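Local coordinates for protein aldo-keto reductase AKR2E4 (PDB 3WCZ) that reduces 3-dehydroecdysone with NADPH as an NADP-dependent aldo-keto reductase of the silkworm, and may thereby take part in regulating molting, at residues V84-W89 against D115-H120; P17-G22 against A47-I52; F160-I165 against E190-H195. All coordinates share one frame; numbering follows the deposited sequence.

Contact 1 (V84-W89 against D115-H120); sequences VTTKLW and DLYLIH. With NAP (NADP nicotinamide-adenine-dinucleotide phosphate), chain B.
Two neighbouring parallel strands of the TIM barrel, 83-88 and 114-119, meet here in a beta-alpha-beta unit whose crossover is helix 95-109, and their C-terminal ends reach the nicotinamide of NADP. The ladder alternates from strand to strand: Leu118 N gives to Thr86 O, and Leu88 N to Leu118 O at 2.8 Å, before His120 N closes it on Leu88 O. At the other end Val84 N donates to Asp115 OD2 at 2.9 Å from above the carboxylate plane; the same oxygen takes a salt bridge from Arg79. On the face turned to helices 95-109 and 136-148, the Tyr117 ring reaches across to strand 83-88, bringing OH to 3.3 Å from Leu88 CD1. At the C-terminal mouth of the barrel, Lys87 CD sits over the centre of one face of the His120 imidazole, 3.6 Å from the ring centroid, while Trp89 presents the CE3-CZ3 edge to the opposite face with the planes at 83°. With CG anti to the backbone N (chi1 -157°), the His120 ring points NE2 to within 3.4 Å of N7N of the nicotinamide amide. A water bonded to His120 ND1 donates to Lys87 O, and a second links that carbonyl to Tyr117 OH. Lys87 NZ itself pairs with Asp53 and bonds to Tyr58, probably the proton donor. Lys87 on one strand and His120 just past the end of the next are, with Asp53 and Tyr58, consistent with the aldo-keto reductase tetrad: polar partners place the amine, and the imidazole is bounded on both faces.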
loop_
_atom_site.group_PDB
_atom_site.type_symbol
_atom_site.label_atom_id
_atom_site.label_comp_id
_atom_site.label_asym_id
_atom_site.label_seq_id
_atom_site.Cartn_x
_atom_site.Cartn_y
_atom_site.Cartn_z
ATOM N N VAL A 84 -11.596 0.433 0.447
ATOM C CA VAL A 84 -10.810 1.498 1.031
ATOM C C VAL A 84 -9.928 0.884 2.109
ATOM O O VAL A 84 -10.410 0.188 3.007
ATOM C CB VAL A 84 -11.711 2.607 1.590
ATOM C CG1 VAL A 84 -10.856 3.821 1.962
ATOM C CG2 VAL A 84 -12.737 3.021 0.576
ATOM N N THR A 85 -8.650 1.216 2.041
ATOM C CA THR A 85 -7.621 0.792 2.972
ATOM C C THR A 85 -7.084 1.999 3.724
ATOM O O THR A 85 -6.701 2.987 3.107
ATOM C CB THR A 85 -6.459 0.117 2.225
ATOM O OG1 THR A 85 -6.953 -1.061 1.604
ATOM C CG2 THR A 85 -5.321 -0.269 3.141
ATOM N N THR A 86 -7.043 1.937 5.058
ATOM C CA THR A 86 -6.340 2.944 5.839
ATOM C C THR A 86 -5.544 2.254 6.947
ATOM O O THR A 86 -5.542 1.021 7.050
ATOM C CB THR A 86 -7.235 4.084 6.319
ATOM O OG1 THR A 86 -6.370 5.160 6.682
ATOM C CG2 THR A 86 -8.156 3.676 7.462
ATOM N N LYS A 87 -4.831 3.069 7.735
ATOM C CA LYS A 87 -3.773 2.561 8.609
ATOM C C LYS A 87 -3.779 3.265 9.956
ATOM O O LYS A 87 -3.965 4.494 10.051
ATOM C CB LYS A 87 -2.391 2.718 7.948
ATOM C CG LYS A 87 -2.338 2.348 6.477
ATOM C CD LYS A 87 -0.927 2.274 5.937
ATOM C CE LYS A 87 -0.869 2.068 4.449
ATOM N NZ LYS A 87 -1.171 3.289 3.679
ATOM N N LEU A 88 -3.524 2.453 10.978
ATOM C CA LEU A 88 -3.403 2.861 12.380
ATOM C C LEU A 88 -2.002 3.385 12.609
ATOM O O LEU A 88 -1.024 2.675 12.365
ATOM C CB LEU A 88 -3.586 1.601 13.230
ATOM C CG LEU A 88 -3.440 1.789 14.741
ATOM C CD1 LEU A 88 -4.696 2.432 15.358
ATOM C CD2 LEU A 88 -3.093 0.443 15.385
ATOM N N TRP A 89 -1.885 4.621 13.100
ATOM C CA TRP A 89 -0.578 5.206 13.312
ATOM C C TRP A 89 0.101 4.714 14.604
ATOM O O TRP A 89 -0.542 4.110 15.478
ATOM C CB TRP A 89 -0.619 6.751 13.200
ATOM C CG TRP A 89 0.762 7.354 13.206
ATOM C CD1 TRP A 89 1.268 8.261 14.118
ATOM C CD2 TRP A 89 1.831 7.047 12.313
ATOM N NE1 TRP A 89 2.579 8.512 13.829
ATOM C CE2 TRP A 89 2.953 7.787 12.730
ATOM C CE3 TRP A 89 1.955 6.210 11.200
ATOM C CZ2 TRP A 89 4.178 7.719 12.066
ATOM C CZ3 TRP A 89 3.162 6.129 10.557
ATOM C CH2 TRP A 89 4.257 6.883 10.983
ATOM N N ASP A 115 -12.620 -1.243 4.471
ATOM C CA ASP A 115 -12.454 -2.580 3.908
ATOM C C ASP A 115 -11.219 -3.256 4.455
ATOM O O ASP A 115 -11.228 -4.453 4.717
ATOM C CB ASP A 115 -12.423 -2.485 2.383
ATOM C CG ASP A 115 -13.728 -2.025 1.842
ATOM O OD1 ASP A 115 -14.626 -2.902 1.665
ATOM O OD2 ASP A 115 -13.911 -0.801 1.673
ATOM N N LEU A 116 -10.146 -2.494 4.669
ATOM C CA LEU A 116 -8.895 -3.042 5.198
ATOM C C LEU A 116 -8.286 -2.020 6.131
ATOM O O LEU A 116 -8.064 -0.885 5.755
ATOM C CB LEU A 116 -7.919 -3.352 4.053
ATOM C CG LEU A 116 -6.566 -3.912 4.454
ATOM C CD1 LEU A 116 -6.638 -5.182 5.237
ATOM C CD2 LEU A 116 -5.770 -4.139 3.188
ATOM N N TYR A 117 -8.040 -2.437 7.365
ATOM C CA TYR A 117 -7.298 -1.638 8.340
ATOM C C TYR A 117 -5.970 -2.312 8.604
ATOM O O TYR A 117 -5.902 -3.518 8.859
ATOM C CB TYR A 117 -8.080 -1.522 9.628
ATOM C CG TYR A 117 -7.725 -0.355 10.511
ATOM C CD1 TYR A 117 -7.417 0.884 9.984
ATOM C CD2 TYR A 117 -7.755 -0.463 11.894
ATOM C CE1 TYR A 117 -7.140 1.971 10.795
ATOM C CE2 TYR A 117 -7.472 0.614 12.712
ATOM C CZ TYR A 117 -7.170 1.830 12.154
ATOM O OH TYR A 117 -6.929 2.895 13.003
ATOM N N LEU A 118 -4.889 -1.529 8.525
ATOM C CA LEU A 118 -3.528 -2.017 8.713
ATOM C C LEU A 118 -2.850 -1.368 9.894
ATOM O O LEU A 118 -2.961 -0.148 10.077
ATOM C CB LEU A 118 -2.679 -1.696 7.480
ATOM C CG LEU A 118 -3.187 -2.270 6.155
ATOM C CD1 LEU A 118 -2.270 -1.818 5.028
ATOM C CD2 LEU A 118 -3.266 -3.762 6.170
ATOM N N ILE A 119 -2.069 -2.156 10.626
ATOM C CA ILE A 119 -1.123 -1.572 11.557
ATOM C C ILE A 119 0.006 -0.980 10.701
ATOM O O ILE A 119 0.664 -1.720 9.956
ATOM C CB ILE A 119 -0.540 -2.619 12.528
ATOM C CG1 ILE A 119 -1.649 -3.331 13.308
ATOM C CG2 ILE A 119 0.464 -1.938 13.467
ATOM C CD1 ILE A 119 -1.089 -4.303 14.352
ATOM N N HIS A 120 0.249 0.324 10.775
ATOM C CA HIS A 120 1.140 0.992 9.817
ATOM C C HIS A 120 2.599 0.558 9.972
ATOM O O HIS A 120 3.299 0.355 8.985
ATOM C CB HIS A 120 0.983 2.524 9.975
ATOM C CG HIS A 120 1.388 3.315 8.769
ATOM N ND1 HIS A 120 0.757 4.485 8.412
ATOM C CD2 HIS A 120 2.375 3.119 7.860
ATOM C CE1 HIS A 120 1.341 4.975 7.325
ATOM N NE2 HIS A 120 2.311 4.154 6.961
HETATM P PA NAP B . 5.225 5.804 -6.008
HETATM O O1A NAP B . 3.871 5.387 -6.406
HETATM O O2A NAP B . 6.307 4.871 -5.762
HETATM O O5B NAP B . 5.796 6.957 -6.892
HETATM C C5B NAP B . 5.039 8.094 -7.179
HETATM C C4B NAP B . 5.715 9.063 -8.138
HETATM O O4B NAP B . 5.743 8.489 -9.459
HETATM C C3B NAP B . 5.105 10.407 -8.258
HETATM O O3B NAP B . 6.159 11.329 -8.394
HETATM C C2B NAP B . 4.307 10.299 -9.467
HETATM O O2B NAP B . 4.052 11.532 -10.110
HETATM C C1B NAP B . 5.124 9.389 -10.346
HETATM N N9A NAP B . 4.400 8.577 -11.301
HETATM C C8A NAP B . 3.235 7.938 -11.067
HETATM N N7A NAP B . 2.887 7.184 -12.090
HETATM C C5A NAP B . 3.852 7.330 -13.051
HETATM C C6A NAP B . 4.027 6.791 -14.330
HETATM N N6A NAP B . 3.121 5.925 -14.949
HETATM N N1A NAP B . 5.129 7.174 -14.998
HETATM C C2A NAP B . 6.015 8.006 -14.452
HETATM N N3A NAP B . 5.887 8.534 -13.222
HETATM C C4A NAP B . 4.803 8.179 -12.516
HETATM O O3 NAP B . 5.022 6.690 -4.666
HETATM P PN NAP B . 4.922 6.489 -3.089
HETATM O O1N NAP B . 3.988 7.550 -2.633
HETATM O O2N NAP B . 6.305 6.452 -2.544
HETATM O O5D NAP B . 4.295 5.050 -2.839
HETATM C C5D NAP B . 3.019 4.737 -3.288
HETATM C C4D NAP B . 1.948 4.598 -2.198
HETATM O O4D NAP B . 2.238 3.522 -1.325
HETATM C C3D NAP B . 1.831 5.770 -1.278
HETATM O O3D NAP B . 1.241 6.896 -1.896
HETATM C C2D NAP B . 1.090 5.201 -0.173
HETATM O O2D NAP B . -0.257 5.023 -0.513
HETATM C C1D NAP B . 1.792 3.870 -0.009
HETATM N N1N NAP B . 2.935 3.788 0.907
HETATM C C2N NAP B . 2.811 3.148 2.085
HETATM C C3N NAP B . 3.885 3.056 2.934
HETATM C C7N NAP B . 3.680 2.293 4.187
HETATM O O7N NAP B . 2.778 1.430 4.312
HETATM N N7N NAP B . 4.609 2.469 5.149
HETATM C C4N NAP B . 5.108 3.685 2.634
HETATM C C5N NAP B . 5.237 4.335 1.399
HETATM C C6N NAP B . 4.122 4.358 0.571
HETATM P P2B NAP B . 2.571 12.031 -10.460
HETATM O O1X NAP B . 2.805 13.432 -11.059
HETATM O O2X NAP B . 2.015 11.126 -11.471
HETATM O O3X NAP B . 1.793 12.068 -9.168
HETATM O O HOH W 1 -1.276 6.040 9.753
HETATM O O HOH W 2 -6.249 5.195 11.661
#

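Contact 2 (P17-G22 against A47-I52); sequences PIVALG and AGYRHI. With NAP (NADP nicotinamide-adenine-dinucleotide phosphate), chain B.
The imidazole of His51 lies flat against the methyl of Ala20, whose CB stands 3.5 Å from the ring centroid and only 7° off the normal, a CH-pi contact over the centre of the face. The ring is held in its own plane as well: ND1 donates to Pro17 O at 3.0 Å in a nearly straight bond of 168°, and NE2, the other ring nitrogen, is hydrogen-bonded to Thr85 OG1. CG lies anti to the backbone N (chi1 -176°), which carries the imidazole across to the 17-22 segment, while His51 CB behind it lies 3.8 Å from Pro17 CB. Tyr49 takes a different posture, setting its CD2-CE2 edge against the backbone at Leu21 N; Tyr49 CE2 also lies 4.0 Å from Val19 CG1, and its hydroxyl is bonded to Ile266 O. Leu21 and Ile52 run alongside each other on the face covered by helix 35-46, with Leu21 CB 4.0 Å from Ile52 CD1. Between the backbones, Leu21 N donates to His51 O at 3.0 Å, and a water bridges the loops ahead of the two strands, giving to Val19 O and accepting from Arg50 N. These residues join the barrel's first two strands, linked through helix 35-46. Gly22 brings its CA to 3.3 Å from O2D of NADP, where even a beta carbon would probably crowd the ribose hydroxyl O3D. Bonds to ND1, the donor to Pro17 O, and to NE2 fix the His51 ring; the buried imidazole ties the end of strand 15-17, ahead of the barrel's first strand, to the second and third.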
loop_
_atom_site.group_PDB
_atom_site.type_symbol
_atom_site.label_atom_id
_atom_site.label_comp_id
_atom_site.label_asym_id
_atom_site.label_seq_id
_atom_site.Cartn_x
_atom_site.Cartn_y
_atom_site.Cartn_z
ATOM N N PRO A 17 -9.243 -5.522 -4.911
ATOM C CA PRO A 17 -8.707 -5.196 -6.236
ATOM C C PRO A 17 -7.209 -5.103 -6.182
ATOM O O PRO A 17 -6.669 -4.530 -5.227
ATOM C CB PRO A 17 -9.324 -3.824 -6.548
ATOM C CG PRO A 17 -10.523 -3.728 -5.613
ATOM C CD PRO A 17 -10.129 -4.475 -4.380
ATOM N N ILE A 18 -6.524 -5.612 -7.199
ATOM C CA ILE A 18 -5.088 -5.789 -7.134
ATOM C C ILE A 18 -4.239 -4.588 -7.589
ATOM O O ILE A 18 -3.034 -4.684 -7.644
ATOM C CB ILE A 18 -4.645 -7.080 -7.858
ATOM C CG1 ILE A 18 -4.848 -6.944 -9.351
ATOM C CG2 ILE A 18 -5.419 -8.257 -7.261
ATOM C CD1 ILE A 18 -4.574 -8.253 -10.053
ATOM N N VAL A 19 -4.879 -3.460 -7.898
ATOM C CA VAL A 19 -4.182 -2.180 -8.015
ATOM C C VAL A 19 -4.860 -1.200 -7.071
ATOM O O VAL A 19 -6.072 -1.099 -7.082
ATOM C CB VAL A 19 -4.210 -1.617 -9.451
ATOM C CG1 VAL A 19 -3.485 -0.317 -9.512
ATOM C CG2 VAL A 19 -3.609 -2.639 -10.456
ATOM N N ALA A 20 -4.073 -0.494 -6.262
ATOM C CA ALA A 20 -4.575 0.553 -5.378
ATOM C C ALA A 20 -3.975 1.888 -5.729
ATOM O O ALA A 20 -2.784 1.982 -6.032
ATOM C CB ALA A 20 -4.254 0.214 -3.921
ATOM N N LEU A 21 -4.800 2.926 -5.672
ATOM C CA LEU A 21 -4.275 4.286 -5.766
ATOM C C LEU A 21 -3.564 4.683 -4.482
ATOM O O LEU A 21 -4.161 4.629 -3.408
ATOM C CB LEU A 21 -5.386 5.286 -6.046
ATOM C CG LEU A 21 -4.904 6.745 -6.142
ATOM C CD1 LEU A 21 -4.116 6.995 -7.439
ATOM C CD2 LEU A 21 -6.033 7.728 -6.034
ATOM N N GLY A 22 -2.307 5.080 -4.580
ATOM C CA GLY A 22 -1.621 5.626 -3.431
ATOM C C GLY A 22 -1.962 7.074 -3.163
ATOM O O GLY A 22 -2.072 7.879 -4.095
ATOM N N ALA A 47 -11.518 6.217 -13.799
ATOM C CA ALA A 47 -10.691 5.381 -14.677
ATOM C C ALA A 47 -10.785 3.897 -14.382
ATOM O O ALA A 47 -10.122 3.086 -15.037
ATOM C CB ALA A 47 -9.234 5.822 -14.597
ATOM N N GLY A 48 -11.608 3.514 -13.414
ATOM C CA GLY A 48 -11.799 2.108 -13.089
ATOM C C GLY A 48 -11.182 1.567 -11.817
ATOM O O GLY A 48 -11.416 0.414 -11.470
ATOM N N TYR A 49 -10.429 2.392 -11.099
ATOM C CA TYR A 49 -9.913 1.944 -9.804
ATOM C C TYR A 49 -11.078 1.724 -8.847
ATOM O O TYR A 49 -12.064 2.488 -8.840
ATOM C CB TYR A 49 -9.015 2.993 -9.155
ATOM C CG TYR A 49 -7.659 3.217 -9.735
ATOM C CD1 TYR A 49 -7.500 3.730 -11.020
ATOM C CD2 TYR A 49 -6.514 3.004 -8.975
ATOM C CE1 TYR A 49 -6.244 4.008 -11.533
ATOM C CE2 TYR A 49 -5.253 3.294 -9.471
ATOM C CZ TYR A 49 -5.119 3.781 -10.751
ATOM O OH TYR A 49 -3.875 4.086 -11.232
ATOM N N ARG A 50 -10.915 0.708 -8.011
ATOM C CA ARG A 50 -11.869 0.412 -6.962
ATOM C C ARG A 50 -11.148 0.208 -5.637
ATOM O O ARG A 50 -11.752 -0.315 -4.696
ATOM C CB ARG A 50 -12.666 -0.848 -7.311
ATOM C CG ARG A 50 -13.546 -0.703 -8.571
ATOM C CD ARG A 50 -14.625 0.347 -8.389
ATOM N NE ARG A 50 -15.502 0.478 -9.556
ATOM C CZ ARG A 50 -15.374 1.413 -10.487
ATOM N NH1 ARG A 50 -14.379 2.285 -10.437
ATOM N NH2 ARG A 50 -16.260 1.470 -11.490
ATOM N N HIS A 51 -9.877 0.531 -5.547
ATOM C CA HIS A 51 -9.111 0.368 -4.310
ATOM C C HIS A 51 -8.277 1.622 -4.093
ATOM O O HIS A 51 -7.537 2.025 -4.987
ATOM C CB HIS A 51 -8.235 -0.905 -4.419
ATOM C CG HIS A 51 -7.439 -1.265 -3.188
ATOM N ND1 HIS A 51 -6.646 -2.388 -3.156
ATOM C CD2 HIS A 51 -7.277 -0.678 -1.977
ATOM C CE1 HIS A 51 -6.035 -2.481 -1.992
ATOM N NE2 HIS A 51 -6.411 -1.461 -1.247
ATOM N N ILE A 52 -8.438 2.244 -2.915
ATOM C CA ILE A 52 -7.687 3.437 -2.524
ATOM C C ILE A 52 -6.912 3.102 -1.259
ATOM O O ILE A 52 -7.510 2.547 -0.336
ATOM C CB ILE A 52 -8.590 4.646 -2.219
ATOM C CG1 ILE A 52 -9.635 4.879 -3.320
ATOM C CG2 ILE A 52 -7.736 5.874 -1.972
ATOM C CD1 ILE A 52 -9.098 5.257 -4.684
HETATM P PA NAP B . 5.225 5.804 -6.008
HETATM O O1A NAP B . 3.871 5.387 -6.406
HETATM O O2A NAP B . 6.307 4.871 -5.762
HETATM O O5B NAP B . 5.796 6.957 -6.892
HETATM C C5B NAP B . 5.039 8.094 -7.179
HETATM C C4B NAP B . 5.715 9.063 -8.138
HETATM O O4B NAP B . 5.743 8.489 -9.459
HETATM C C3B NAP B . 5.105 10.407 -8.258
HETATM O O3B NAP B . 6.159 11.329 -8.394
HETATM C C2B NAP B . 4.307 10.299 -9.467
HETATM O O2B NAP B . 4.052 11.532 -10.110
HETATM C C1B NAP B . 5.124 9.389 -10.346
HETATM N N9A NAP B . 4.400 8.577 -11.301
HETATM C C8A NAP B . 3.235 7.938 -11.067
HETATM N N7A NAP B . 2.887 7.184 -12.090
HETATM C C5A NAP B . 3.852 7.330 -13.051
HETATM C C6A NAP B . 4.027 6.791 -14.330
HETATM N N6A NAP B . 3.121 5.925 -14.949
HETATM N N1A NAP B . 5.129 7.174 -14.998
HETATM C C2A NAP B . 6.015 8.006 -14.452
HETATM N N3A NAP B . 5.887 8.534 -13.222
HETATM C C4A NAP B . 4.803 8.179 -12.516
HETATM O O3 NAP B . 5.022 6.690 -4.666
HETATM P PN NAP B . 4.922 6.489 -3.089
HETATM O O1N NAP B . 3.988 7.550 -2.633
HETATM O O2N NAP B . 6.305 6.452 -2.544
HETATM O O5D NAP B . 4.295 5.050 -2.839
HETATM C C5D NAP B . 3.019 4.737 -3.288
HETATM C C4D NAP B . 1.948 4.598 -2.198
HETATM O O4D NAP B . 2.238 3.522 -1.325
HETATM C C3D NAP B . 1.831 5.770 -1.278
HETATM O O3D NAP B . 1.241 6.896 -1.896
HETATM C C2D NAP B . 1.090 5.201 -0.173
HETATM O O2D NAP B . -0.257 5.023 -0.513
HETATM C C1D NAP B . 1.792 3.870 -0.009
HETATM N N1N NAP B . 2.935 3.788 0.907
HETATM C C2N NAP B . 2.811 3.148 2.085
HETATM C C3N NAP B . 3.885 3.056 2.934
HETATM C C7N NAP B . 3.680 2.293 4.187
HETATM O O7N NAP B . 2.778 1.430 4.312
HETATM N N7N NAP B . 4.609 2.469 5.149
HETATM C C4N NAP B . 5.108 3.685 2.634
HETATM C C5N NAP B . 5.237 4.335 1.399
HETATM C C6N NAP B . 4.122 4.358 0.571
HETATM P P2B NAP B . 2.571 12.031 -10.460
HETATM O O1X NAP B . 2.805 13.432 -11.059
HETATM O O2X NAP B . 2.015 11.126 -11.471
HETATM O O3X NAP B . 1.793 12.068 -9.168
HETATM O O HOH W 3 -8.544 -0.781 -8.267
#

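Contact 3 (F160-I165 against E190-H195); sequences FNATQI and EPLVAH
Segment 160-165 runs from a loop into the first turn of helix 162-170, and segment 190-195 is the opening of helix 190-198; their backbones come nearest at Ala162 and Leu192, with CA atoms 5.8 Å apart. Asn161 is the N-cap of the first helix and forms a capping box with Gln164: Gln164 N donates to Asn161 OD1 at 2.9 Å, and Asn161 N returns a bond to Gln164 OE1. Against this capped turn Leu192 spreads its two methyls, CD1 lying 3.5 Å from Ala162 N and CD2 equally near Phe160 O, a carbonyl whose hydrogen bond comes from Asn179 ND2. One turn on, His195 extends with CG anti to the backbone N (chi1 -178°), so that its CD2 rests 3.7 Å from Ala162 CB. Its NE2 makes a weak bond of 3.3 Å to Ala162 O, bent to 124° at the hydrogen, and another weak one to Thr166. Ile165 CG2 lies 4.1 Å from His195 CD2, the two side chains running antiparallel. A leucine in place of His195 would probably lose the weak link to Ala162 O and leave that carbonyl to Thr166 alone among the partners described. The two outer helices of the barrel therefore join chiefly through apolar carbon laid over a capped helix start, with one weak, bent polar link whose carbonyl is also bonded by Thr166.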
loop_
_atom_site.group_PDB
_atom_site.type_symbol
_atom_site.label_atom_id
_atom_site.label_comp_id
_atom_site.label_asym_id
_atom_site.label_seq_id
_atom_site.Cartn_x
_atom_site.Cartn_y
_atom_site.Cartn_z
ATOM N N PHE A 160 6.005 -5.162 8.485
ATOM C CA PHE A 160 6.398 -6.265 9.358
ATOM C C PHE A 160 7.432 -7.149 8.666
ATOM O O PHE A 160 7.257 -7.540 7.506
ATOM C CB PHE A 160 5.210 -7.150 9.774
ATOM C CG PHE A 160 4.408 -6.611 10.940
ATOM C CD1 PHE A 160 3.971 -5.297 10.967
ATOM C CD2 PHE A 160 4.040 -7.446 11.993
ATOM C CE1 PHE A 160 3.220 -4.828 12.025
ATOM C CE2 PHE A 160 3.298 -6.960 13.068
ATOM C CZ PHE A 160 2.878 -5.678 13.074
ATOM N N ASN A 161 8.493 -7.526 9.372
ATOM C CA ASN A 161 9.487 -8.415 8.798
ATOM C C ASN A 161 9.116 -9.876 9.018
ATOM O O ASN A 161 8.072 -10.198 9.589
ATOM C CB ASN A 161 10.885 -8.057 9.329
ATOM C CG ASN A 161 11.066 -8.340 10.803
ATOM O OD1 ASN A 161 10.468 -9.250 11.366
ATOM N ND2 ASN A 161 11.917 -7.545 11.443
ATOM N N ALA A 162 9.962 -10.778 8.548
ATOM C CA ALA A 162 9.572 -12.179 8.550
ATOM C C ALA A 162 9.386 -12.733 9.955
ATOM O O ALA A 162 8.455 -13.500 10.202
ATOM C CB ALA A 162 10.589 -13.023 7.769
ATOM N N THR A 163 10.279 -12.360 10.863
ATOM C CA THR A 163 10.187 -12.822 12.247
ATOM C C THR A 163 8.913 -12.310 12.905
ATOM O O THR A 163 8.253 -13.017 13.684
ATOM C CB THR A 163 11.444 -12.376 13.035
ATOM O OG1 THR A 163 12.574 -13.115 12.542
ATOM C CG2 THR A 163 11.274 -12.622 14.525
ATOM N N GLN A 164 8.564 -11.065 12.620
ATOM C CA GLN A 164 7.356 -10.468 13.175
ATOM C C GLN A 164 6.101 -11.109 12.598
ATOM O O GLN A 164 5.126 -11.336 13.314
ATOM C CB GLN A 164 7.352 -8.959 12.919
ATOM C CG GLN A 164 8.450 -8.263 13.674
ATOM C CD GLN A 164 8.672 -6.821 13.245
ATOM O OE1 GLN A 164 8.430 -6.430 12.094
ATOM N NE2 GLN A 164 9.132 -6.015 14.176
ATOM N N ILE A 165 6.115 -11.411 11.312
ATOM C CA ILE A 165 5.002 -12.108 10.693
ATOM C C ILE A 165 4.820 -13.493 11.337
ATOM O O ILE A 165 3.693 -13.858 11.708
ATOM C CB ILE A 165 5.197 -12.237 9.175
ATOM C CG1 ILE A 165 4.973 -10.900 8.483
ATOM C CG2 ILE A 165 4.266 -13.294 8.601
ATOM C CD1 ILE A 165 3.559 -10.376 8.549
ATOM N N GLU A 190 12.533 -10.419 -1.859
ATOM C CA GLU A 190 12.107 -11.719 -2.341
ATOM C C GLU A 190 11.823 -12.722 -1.218
ATOM O O GLU A 190 10.783 -13.374 -1.221
ATOM C CB GLU A 190 13.070 -12.248 -3.408
ATOM C CG GLU A 190 12.973 -11.383 -4.693
ATOM C CD GLU A 190 14.209 -11.445 -5.590
ATOM O OE1 GLU A 190 14.531 -12.545 -6.011
ATOM O OE2 GLU A 190 14.870 -10.409 -5.863
ATOM N N PRO A 191 12.726 -12.856 -0.243
ATOM C CA PRO A 191 12.429 -13.816 0.820
ATOM C C PRO A 191 11.194 -13.444 1.642
ATOM O O PRO A 191 10.423 -14.326 1.972
ATOM C CB PRO A 191 13.719 -13.826 1.650
ATOM C CG PRO A 191 14.796 -13.444 0.651
ATOM C CD PRO A 191 14.134 -12.437 -0.221
ATOM N N LEU A 192 10.993 -12.166 1.950
ATOM C CA LEU A 192 9.849 -11.799 2.772
ATOM C C LEU A 192 8.554 -12.005 2.010
ATOM O O LEU A 192 7.577 -12.480 2.577
ATOM C CB LEU A 192 9.959 -10.348 3.259
ATOM C CG LEU A 192 8.803 -9.869 4.159
ATOM C CD1 LEU A 192 8.562 -10.791 5.340
ATOM C CD2 LEU A 192 9.045 -8.445 4.645
ATOM N N VAL A 193 8.535 -11.655 0.733
ATOM C CA VAL A 193 7.350 -11.916 -0.080
ATOM C C VAL A 193 7.025 -13.409 -0.104
ATOM O O VAL A 193 5.880 -13.823 0.110
ATOM C CB VAL A 193 7.503 -11.353 -1.493
ATOM C CG1 VAL A 193 6.434 -11.883 -2.402
ATOM C CG2 VAL A 193 7.471 -9.849 -1.453
ATOM N N ALA A 194 8.036 -14.227 -0.351
ATOM C CA ALA A 194 7.831 -15.674 -0.381
ATOM C C ALA A 194 7.306 -16.182 0.964
ATOM O O ALA A 194 6.414 -17.027 1.024
ATOM C CB ALA A 194 9.114 -16.390 -0.765
ATOM N N HIS A 195 7.865 -15.676 2.060
ATOM C CA HIS A 195 7.427 -16.083 3.394
ATOM C C HIS A 195 5.952 -15.757 3.585
ATOM O O HIS A 195 5.153 -16.595 4.016
ATOM C CB HIS A 195 8.308 -15.350 4.399
ATOM C CG HIS A 195 8.037 -15.683 5.830
ATOM N ND1 HIS A 195 8.277 -16.930 6.368
ATOM C CD2 HIS A 195 7.599 -14.911 6.842
ATOM C CE1 HIS A 195 7.981 -16.905 7.656
ATOM N NE2 HIS A 195 7.571 -15.691 7.966
#

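All three contacts belong to one TIM barrel and follow in series along the chain, contact 2 closing before contact 1 opens and contact 1 before contact 3. Contacts 2 and 1, with centres 15 Å apart, lie in the same parallel sheet, where strands 51-53 and 83-88 are neighbours; Thr85 N bonds to Ile52 O at 3.0 Å, so the two are hydrogen-bonded to each other, and both touch NADP. Contact 3 lies among the surrounding helices, its centre 19 Å from contact 1, which it meets through Ile119 and Phe160, and 24 Å from contact 2, beyond the barrel's centre. The cofactor is thus met at the C-terminal ends of the strands, while 160-165 and 190-195 pair helices outside them.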